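Local structure of glutathione S-transferase 2 (Heligmosomoides polygyrus, 1TW9) at residues A[15-20]-A[153-158]; A[45-48]-A[52-55]; A[89-94]-A[147-152]. The protein probably catalyses the transfer of glutathione to electrophilic substrates RX, giving an S-substituted glutathione and a halide ion, as a glutathione transferase of the sigma family. One frame throughout, in Å; residues are numbered along the deposited sequence.

Contact 1 (A[15-20]-A[153-158])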
loop_
_atom_site.group_PDB
_atom_site.type_symbol
_atom_site.label_atom_id
_atom_site.label_comp_id
_atom_site.label_asym_id
_atom_site.label_seq_id
_atom_site.Cartn_x
_atom_site.Cartn_y
_atom_site.Cartn_z
ATOM N N GLY A 15 12.690 2.160 6.573
ATOM C CA GLY A 15 13.080 3.523 6.209
ATOM C C GLY A 15 13.893 3.598 4.912
ATOM O O GLY A 15 13.939 4.610 4.254
ATOM N N GLU A 16 14.477 2.475 4.495
ATOM C CA GLU A 16 15.511 2.491 3.480
ATOM C C GLU A 16 15.002 2.880 2.093
ATOM O O GLU A 16 15.703 3.550 1.379
ATOM C CB GLU A 16 16.208 1.169 3.416
ATOM C CG GLU A 16 17.456 1.102 2.548
ATOM C CD GLU A 16 18.596 1.984 2.966
ATOM O OE1 GLU A 16 18.584 2.554 4.074
ATOM O OE2 GLU A 16 19.558 2.079 2.172
ATOM N N CYS A 17 13.815 2.435 1.707
ATOM C CA CYS A 17 13.347 2.758 0.332
ATOM C C CYS A 17 13.223 4.267 0.217
ATOM O O CYS A 17 13.782 4.891 -0.706
ATOM C CB CYS A 17 12.098 1.934 0.055
ATOM S SG CYS A 17 11.480 2.215 -1.610
ATOM N N ALA A 18 12.648 4.891 1.238
ATOM C CA ALA A 18 12.595 6.351 1.250
ATOM C C ALA A 18 13.994 6.992 1.069
ATOM O O ALA A 18 14.180 7.974 0.287
ATOM C CB ALA A 18 11.861 6.819 2.436
ATOM N N ARG A 19 14.979 6.517 1.851
ATOM C CA ARG A 19 16.347 7.020 1.785
ATOM C C ARG A 19 16.898 6.855 0.425
ATOM O O ARG A 19 17.616 7.715 -0.105
ATOM C CB ARG A 19 17.232 6.314 2.820
ATOM C CG ARG A 19 16.801 6.528 4.259
ATOM C CD ARG A 19 17.932 6.034 5.165
ATOM N NE ARG A 19 17.546 6.007 6.593
ATOM C CZ ARG A 19 17.258 4.898 7.255
ATOM N NH1 ARG A 19 17.291 3.712 6.645
ATOM N NH2 ARG A 19 17.000 4.982 8.540
ATOM N N GLN A 20 16.567 5.729 -0.218
ATOM C CA GLN A 20 17.059 5.525 -1.560
ATOM C C GLN A 20 16.346 6.405 -2.646
ATOM O O GLN A 20 16.964 6.778 -3.626
ATOM C CB GLN A 20 17.079 4.087 -1.909
ATOM C CG GLN A 20 18.043 3.312 -1.059
ATOM C CD GLN A 20 18.237 1.913 -1.460
ATOM O OE1 GLN A 20 17.795 1.525 -2.557
ATOM N NE2 GLN A 20 18.879 1.135 -0.610
ATOM N N ILE A 153 13.553 3.833 -13.978
ATOM C CA ILE A 153 13.628 3.302 -12.639
ATOM C C ILE A 153 12.480 3.838 -11.832
ATOM O O ILE A 153 12.068 5.037 -11.990
ATOM C CB ILE A 153 14.987 3.702 -12.024
ATOM C CG1 ILE A 153 15.248 3.010 -10.683
ATOM C CG2 ILE A 153 15.110 5.186 -11.841
ATOM C CD1 ILE A 153 16.698 3.032 -10.160
ATOM N N SER A 154 11.939 2.995 -10.944
ATOM C CA SER A 154 10.859 3.449 -10.059
ATOM C C SER A 154 11.189 3.008 -8.637
ATOM O O SER A 154 12.057 2.129 -8.422
ATOM C CB SER A 154 9.517 2.896 -10.437
ATOM O OG SER A 154 9.481 1.486 -10.290
ATOM N N TRP A 155 10.375 3.481 -7.713
ATOM C CA TRP A 155 10.632 3.140 -6.260
ATOM C C TRP A 155 10.457 1.654 -5.989
ATOM O O TRP A 155 11.145 1.103 -5.071
ATOM C CB TRP A 155 9.741 3.949 -5.348
ATOM C CG TRP A 155 8.268 3.750 -5.492
ATOM C CD1 TRP A 155 7.414 4.325 -6.416
ATOM C CD2 TRP A 155 7.427 3.031 -4.576
ATOM N NE1 TRP A 155 6.103 3.965 -6.135
ATOM C CE2 TRP A 155 6.094 3.133 -5.045
ATOM C CE3 TRP A 155 7.682 2.204 -3.489
ATOM C CZ2 TRP A 155 5.017 2.503 -4.408
ATOM C CZ3 TRP A 155 6.601 1.615 -2.853
ATOM C CH2 TRP A 155 5.302 1.772 -3.305
ATOM N N VAL A 156 9.632 0.971 -6.751
ATOM C CA VAL A 156 9.479 -0.515 -6.522
ATOM C C VAL A 156 10.735 -1.241 -7.026
ATOM O O VAL A 156 11.137 -2.249 -6.452
ATOM C CB VAL A 156 8.198 -1.165 -7.083
ATOM C CG1 VAL A 156 8.244 -1.284 -8.647
ATOM C CG2 VAL A 156 7.979 -2.510 -6.415
ATOM N N ASP A 157 11.407 -0.757 -8.071
ATOM C CA ASP A 157 12.726 -1.309 -8.428
ATOM C C ASP A 157 13.705 -1.227 -7.230
ATOM O O ASP A 157 14.406 -2.192 -6.915
ATOM C CB ASP A 157 13.353 -0.558 -9.572
ATOM C CG ASP A 157 12.662 -0.759 -10.858
ATOM O OD1 ASP A 157 12.440 -1.942 -11.308
ATOM O OD2 ASP A 157 12.348 0.303 -11.520
ATOM N N LEU A 158 13.756 -0.072 -6.588
ATOM C CA LEU A 158 14.542 0.144 -5.380
ATOM C C LEU A 158 14.171 -0.792 -4.248
ATOM O O LEU A 158 15.080 -1.339 -3.580
ATOM C CB LEU A 158 14.517 1.615 -4.837
ATOM C CG LEU A 158 14.918 2.704 -5.777
ATOM C CD1 LEU A 158 14.626 4.022 -5.213
ATOM C CD2 LEU A 158 16.310 2.549 -6.151
HETATM O O HOH W 1 14.923 0.306 -1.046
#
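Cys-17 and Gln-20, one turn apart on helix 16-24, face Trp-155 and Leu-158 at the start of helix 155-170, so a helix of the N-terminal thioredoxin-like domain meets the C-terminal helical domain here. The close side is van der Waals packing without a hydrogen bond. Leu-158 and Gln-20 lie alongside each other, pointing opposite ways: Leu-158 CD1 is 3.9 Å from the backbone C of Gln-20, and Gln-20 OE1 lies 4.0 Å from Leu-158 CB. Next to it, Cys-17 SG approaches the Trp-155 indole at the ring edge, near its plane, 4.2 Å from CE3. The sulfur sits anti to its own backbone nitrogen (chi1 -178°), which turns it toward that ring and the carbonyl O of Trp-155. The other side is looser and holds a water, which donates weak bonds to both Gln-20 OE1 and Leu-158 O, the latter at 3.0 Å. Gln-20 is fixed from its other end: NE2 gives a nearly straight bond (3.0 Å, 169°) to Glu-16 OE2, which lies close to the amide plane of Gln-20 and accepts on its anti lone pair; NE2 also reaches Glu-162. Glu-16 in turn forms a salt bridge with Arg-19 through OE1 and is met at OE2 by Trp-197 and Arg-201. With Gln-20 cut back to an alanine, Glu-16 and Glu-162 would probably each lose a donor and the water its weak second anchor, with a gap beside Leu-158. On the partner helix, Ser-154 is the N-cap and its N donates to Asp-157 OD2 at 2.8 Å, the backbone-N half of a capping box. Other glutathione transferases have a capping box at this helix. With no direct hydrogen bond between the segments, the two domains are joined here by van der Waals packing, mostly by Leu-158 and Cys-17, and a weak water bridge.

Contact 2 (A[45-48]-A[52-55])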
loop_
_atom_site.group_PDB
_atom_site.type_symbol
_atom_site.label_atom_id
_atom_site.label_comp_id
_atom_site.label_asym_id
_atom_site.label_seq_id
_atom_site.Cartn_x
_atom_site.Cartn_y
_atom_site.Cartn_z
ATOM N N THR A 45 3.793 11.000 19.410
ATOM C CA THR A 45 3.871 12.149 18.495
ATOM C C THR A 45 3.739 11.692 17.036
ATOM O O THR A 45 3.594 12.522 16.156
ATOM C CB THR A 45 5.220 12.955 18.631
ATOM O OG1 THR A 45 6.322 12.196 18.110
ATOM C CG2 THR A 45 5.615 13.297 20.113
ATOM N N PHE A 46 3.809 10.389 16.796
ATOM C CA PHE A 46 3.749 9.871 15.409
ATOM C C PHE A 46 2.302 9.499 15.090
ATOM O O PHE A 46 1.583 9.014 15.979
ATOM C CB PHE A 46 4.681 8.683 15.226
ATOM C CG PHE A 46 6.104 8.976 15.603
ATOM C CD1 PHE A 46 6.774 8.171 16.504
ATOM C CD2 PHE A 46 6.763 10.056 15.096
ATOM C CE1 PHE A 46 8.091 8.421 16.807
ATOM C CE2 PHE A 46 8.069 10.305 15.424
ATOM C CZ PHE A 46 8.716 9.501 16.313
ATOM N N PRO A 47 1.909 9.716 13.822
ATOM C CA PRO A 47 0.515 9.541 13.417
ATOM C C PRO A 47 -0.135 8.229 13.814
ATOM O O PRO A 47 -1.284 8.217 14.274
ATOM C CB PRO A 47 0.581 9.692 11.921
ATOM C CG PRO A 47 1.695 10.691 11.706
ATOM C CD PRO A 47 2.725 10.190 12.705
ATOM N N PHE A 48 0.599 7.132 13.720
ATOM C CA PHE A 48 0.096 5.852 14.101
ATOM C C PHE A 48 1.010 5.164 15.123
ATOM O O PHE A 48 1.065 3.938 15.199
ATOM C CB PHE A 48 -0.099 4.972 12.893
ATOM C CG PHE A 48 -0.900 5.652 11.810
ATOM C CD1 PHE A 48 -0.250 6.133 10.684
ATOM C CD2 PHE A 48 -2.265 5.829 11.951
ATOM C CE1 PHE A 48 -0.960 6.805 9.707
ATOM C CE2 PHE A 48 -3.014 6.470 10.959
ATOM C CZ PHE A 48 -2.353 6.969 9.857
ATOM N N PRO A 52 8.629 4.456 10.055
ATOM C CA PRO A 52 9.157 5.758 9.745
ATOM C C PRO A 52 8.075 6.806 9.621
ATOM O O PRO A 52 6.910 6.478 9.389
ATOM C CB PRO A 52 9.704 5.544 8.339
ATOM C CG PRO A 52 8.841 4.508 7.786
ATOM C CD PRO A 52 8.743 3.554 8.902
ATOM N N VAL A 53 8.473 8.046 9.827
ATOM C CA VAL A 53 7.611 9.165 9.566
ATOM C C VAL A 53 8.448 10.178 8.832
ATOM O O VAL A 53 9.554 10.535 9.295
ATOM C CB VAL A 53 7.092 9.782 10.890
ATOM C CG1 VAL A 53 6.339 11.098 10.678
ATOM C CG2 VAL A 53 6.184 8.814 11.592
ATOM N N LEU A 54 7.861 10.749 7.772
ATOM C CA LEU A 54 8.476 11.838 7.028
ATOM C C LEU A 54 7.850 13.127 7.492
ATOM O O LEU A 54 6.652 13.153 7.670
ATOM C CB LEU A 54 8.162 11.639 5.530
ATOM C CG LEU A 54 8.668 12.726 4.571
ATOM C CD1 LEU A 54 10.188 12.675 4.479
ATOM C CD2 LEU A 54 7.953 12.561 3.276
ATOM N N GLU A 55 8.613 14.189 7.651
ATOM C CA GLU A 55 8.076 15.526 7.692
ATOM C C GLU A 55 8.466 16.271 6.433
ATOM O O GLU A 55 9.654 16.291 6.066
ATOM C CB GLU A 55 8.593 16.289 8.886
ATOM C CG GLU A 55 8.088 15.696 10.185
ATOM C CD GLU A 55 8.321 16.579 11.389
ATOM O OE1 GLU A 55 8.815 17.726 11.232
ATOM O OE2 GLU A 55 7.970 16.131 12.502
#
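Phe-46 and Val-53 mark the closest approach of the two backbones, 7.0 Å between their CA atoms, too wide for strand pairing, and no hydrogen bond crosses. Residues 45-48 are irregular, whereas 53-55 begin an extended strand that runs between strands 4-9 and 59-62 of the sheet. This is the thioredoxin-like half of the glutathione transferase fold: the peptide bond before Pro-52 is cis, the hallmark cis-proline leading into the third strand of that fold, and in glutathione transferases this loop lies beside the glutathione site. The strand itself is secured by backbone bonds from Val-53 to Thr-7 and from Leu-54 to Leu-61.

A single methyl carries the packing. Val-53 has CG1 anti to its backbone nitrogen (chi1 172°), which leaves CG2 anti to the carbonyl carbon and aimed at the loop. That methyl lies 3.9 Å from Phe-46 CB and also touches the ring at CD2, coming in obliquely. Phe-46 also packs on Val-51. Pro-47 rests on Gln-60 and Ala-62, which lays it against strand 59-62, outermost within this chain. Farther along, Phe-48 packs against Ala-94 of the second subunit, taking the loop on to the dimer interface. Val-53 CG2 rests against two neighbouring loop atoms, Phe-46 CD2 at 3.8 Å and Pro-47 CD at 3.9 Å.

Contact 3 (A[89-94]-A[147-152]). Unlike the reference sequence in segment 89-94: Leu-91 (reference Pro).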
loop_
_atom_site.group_PDB
_atom_site.type_symbol
_atom_site.label_atom_id
_atom_site.label_comp_id
_atom_site.label_asym_id
_atom_site.label_seq_id
_atom_site.Cartn_x
_atom_site.Cartn_y
_atom_site.Cartn_z
ATOM N N ASP A 89 2.618 0.198 -7.888
ATOM C CA ASP A 89 1.899 -0.038 -6.628
ATOM C C ASP A 89 1.592 -1.509 -6.458
ATOM O O ASP A 89 1.757 -2.059 -5.367
ATOM C CB ASP A 89 0.589 0.704 -6.552
ATOM C CG ASP A 89 0.725 2.165 -6.434
ATOM O OD1 ASP A 89 1.835 2.665 -6.081
ATOM O OD2 ASP A 89 -0.236 2.948 -6.619
ATOM N N SER A 90 1.086 -2.140 -7.495
ATOM C CA SER A 90 0.655 -3.535 -7.401
ATOM C C SER A 90 1.871 -4.418 -7.046
ATOM O O SER A 90 1.737 -5.343 -6.240
ATOM C CB SER A 90 -0.042 -4.039 -8.688
ATOM O OG SER A 90 0.893 -4.264 -9.707
ATOM N N LEU A 91 3.052 -4.111 -7.610
ATOM C CA LEU A 91 4.256 -4.906 -7.321
ATOM C C LEU A 91 4.703 -4.704 -5.852
ATOM O O LEU A 91 5.184 -5.624 -5.214
ATOM C CB LEU A 91 5.376 -4.540 -8.307
ATOM C CG LEU A 91 5.096 -5.207 -9.672
ATOM C CD1 LEU A 91 5.800 -4.376 -10.686
ATOM C CD2 LEU A 91 5.608 -6.618 -9.595
ATOM N N ALA A 92 4.599 -3.466 -5.330
ATOM C CA ALA A 92 5.000 -3.174 -3.993
ATOM C C ALA A 92 4.045 -3.855 -3.047
ATOM O O ALA A 92 4.458 -4.330 -1.987
ATOM C CB ALA A 92 4.983 -1.736 -3.762
ATOM N N ASP A 93 2.773 -3.929 -3.412
ATOM C CA ASP A 93 1.821 -4.635 -2.556
ATOM C C ASP A 93 2.060 -6.158 -2.590
ATOM O O ASP A 93 1.905 -6.843 -1.603
ATOM C CB ASP A 93 0.462 -4.428 -3.092
ATOM C CG ASP A 93 -0.178 -3.180 -2.619
ATOM O OD1 ASP A 93 0.337 -2.593 -1.619
ATOM O OD2 ASP A 93 -1.282 -2.784 -3.145
ATOM N N ALA A 94 2.365 -6.692 -3.748
ATOM C CA ALA A 94 2.786 -8.112 -3.833
ATOM C C ALA A 94 4.005 -8.355 -2.982
ATOM O O ALA A 94 4.131 -9.399 -2.349
ATOM C CB ALA A 94 3.056 -8.506 -5.258
ATOM N N PHE A 147 13.795 -2.601 -16.140
ATOM C CA PHE A 147 13.030 -2.206 -14.972
ATOM C C PHE A 147 11.775 -3.001 -14.836
ATOM O O PHE A 147 11.381 -3.746 -15.783
ATOM C CB PHE A 147 12.714 -0.702 -15.009
ATOM C CG PHE A 147 13.934 0.139 -15.171
ATOM C CD1 PHE A 147 14.198 0.760 -16.382
ATOM C CD2 PHE A 147 14.859 0.254 -14.159
ATOM C CE1 PHE A 147 15.342 1.491 -16.555
ATOM C CE2 PHE A 147 16.047 0.973 -14.339
ATOM C CZ PHE A 147 16.269 1.637 -15.507
ATOM N N LEU A 148 11.172 -2.937 -13.665
ATOM C CA LEU A 148 9.940 -3.685 -13.403
ATOM C C LEU A 148 8.757 -3.162 -14.210
ATOM O O LEU A 148 7.979 -3.955 -14.746
ATOM C CB LEU A 148 9.659 -3.748 -11.938
ATOM C CG LEU A 148 10.510 -4.745 -11.145
ATOM C CD1 LEU A 148 10.372 -4.526 -9.719
ATOM C CD2 LEU A 148 10.055 -6.137 -11.534
ATOM N N VAL A 149 8.625 -1.827 -14.296
ATOM C CA VAL A 149 7.492 -1.156 -14.962
ATOM C C VAL A 149 8.005 -0.030 -15.768
ATOM O O VAL A 149 8.740 0.845 -15.237
ATOM C CB VAL A 149 6.387 -0.618 -13.950
ATOM C CG1 VAL A 149 5.286 0.131 -14.632
ATOM C CG2 VAL A 149 5.795 -1.788 -13.153
ATOM N N GLY A 150 7.639 -0.002 -17.053
ATOM C CA GLY A 150 7.990 1.107 -17.861
ATOM C C GLY A 150 9.456 1.159 -18.204
ATOM O O GLY A 150 10.222 0.256 -17.960
ATOM N N ASP A 151 9.869 2.317 -18.688
ATOM C CA ASP A 151 11.206 2.445 -19.227
ATOM C C ASP A 151 12.183 3.199 -18.315
ATOM O O ASP A 151 13.275 3.557 -18.794
ATOM C CB ASP A 151 11.147 3.105 -20.609
ATOM C CG ASP A 151 10.715 4.485 -20.573
ATOM O OD1 ASP A 151 10.322 4.986 -19.484
ATOM O OD2 ASP A 151 10.692 5.211 -21.620
ATOM N N LYS A 152 11.821 3.437 -17.052
ATOM C CA LYS A 152 12.647 4.193 -16.142
ATOM C C LYS A 152 12.540 3.603 -14.768
ATOM O O LYS A 152 11.585 2.896 -14.421
ATOM C CB LYS A 152 12.126 5.613 -16.146
ATOM C CG LYS A 152 12.809 6.586 -15.286
ATOM C CD LYS A 152 12.032 7.902 -15.375
ATOM C CE LYS A 152 12.717 9.039 -14.550
ATOM N NZ LYS A 152 11.906 10.281 -14.340
#
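Leu-91 reaches out of helix 82-101 to the loop residues Leu-148 and Val-149, and its CD1 methyl makes both of the contacts across. It lies 3.6 Å from Val-149 CG2 and 4.1 Å from Leu-148 CB, a small and purely apolar junction. Leu-91 differs from the reference sequence, which has a proline here. Its chi1 of -77° sets CG beside the backbone nitrogen and anti to the carbonyl carbon, and chi2 (155°) then swings CD1 out to the loop. Val-149 answers with one branch: CG1 is anti to the backbone nitrogen (chi1 177°), and CG2, anti to the carbonyl carbon, is the methyl left to meet Leu-91. Leu-148 meets it instead through the root of its side chain, at CB. Its CG, like that of Leu-91, stands beside the backbone nitrogen, and the branch beyond runs on toward Ile-136 and Leu-140 of helix 119-142. Both loop side chains cross Leu-91 at a slant rather than nesting end-on. In the helical domain, Leu-91 also packs on Ile-136 and Phe-139 of helix 119-142 and on Val-156 of helix 155-170, Val-149 touches Glu-84, Leu-87 and Ile-88 of helix 82-101, and Leu-148 touches His-184 of helix 179-189.

Contact 1 ties helix 16-24 of the thioredoxin-like half to helix 155-170 near the centre of the chain, and along the sequence both other contacts are nested within the loop it closes. Contact 2 comes first, in the sheet half about 18 Å away between centres; contact 3 follows, in the helical half, about 11 Å from contact 1. Contacts 1 and 3 touch: Asp-157 OD1 probably accepts from Leu-148 N at 2.9 Å, and Trp-155 packs on Ala-92. Contacts 2 and 3 lie about 26 Å apart within one chain, yet Phe-48 of contact 2 packs on Ala-94 of contact 3 in the second subunit, so they meet across the dimer interface. The domain junction lies inside.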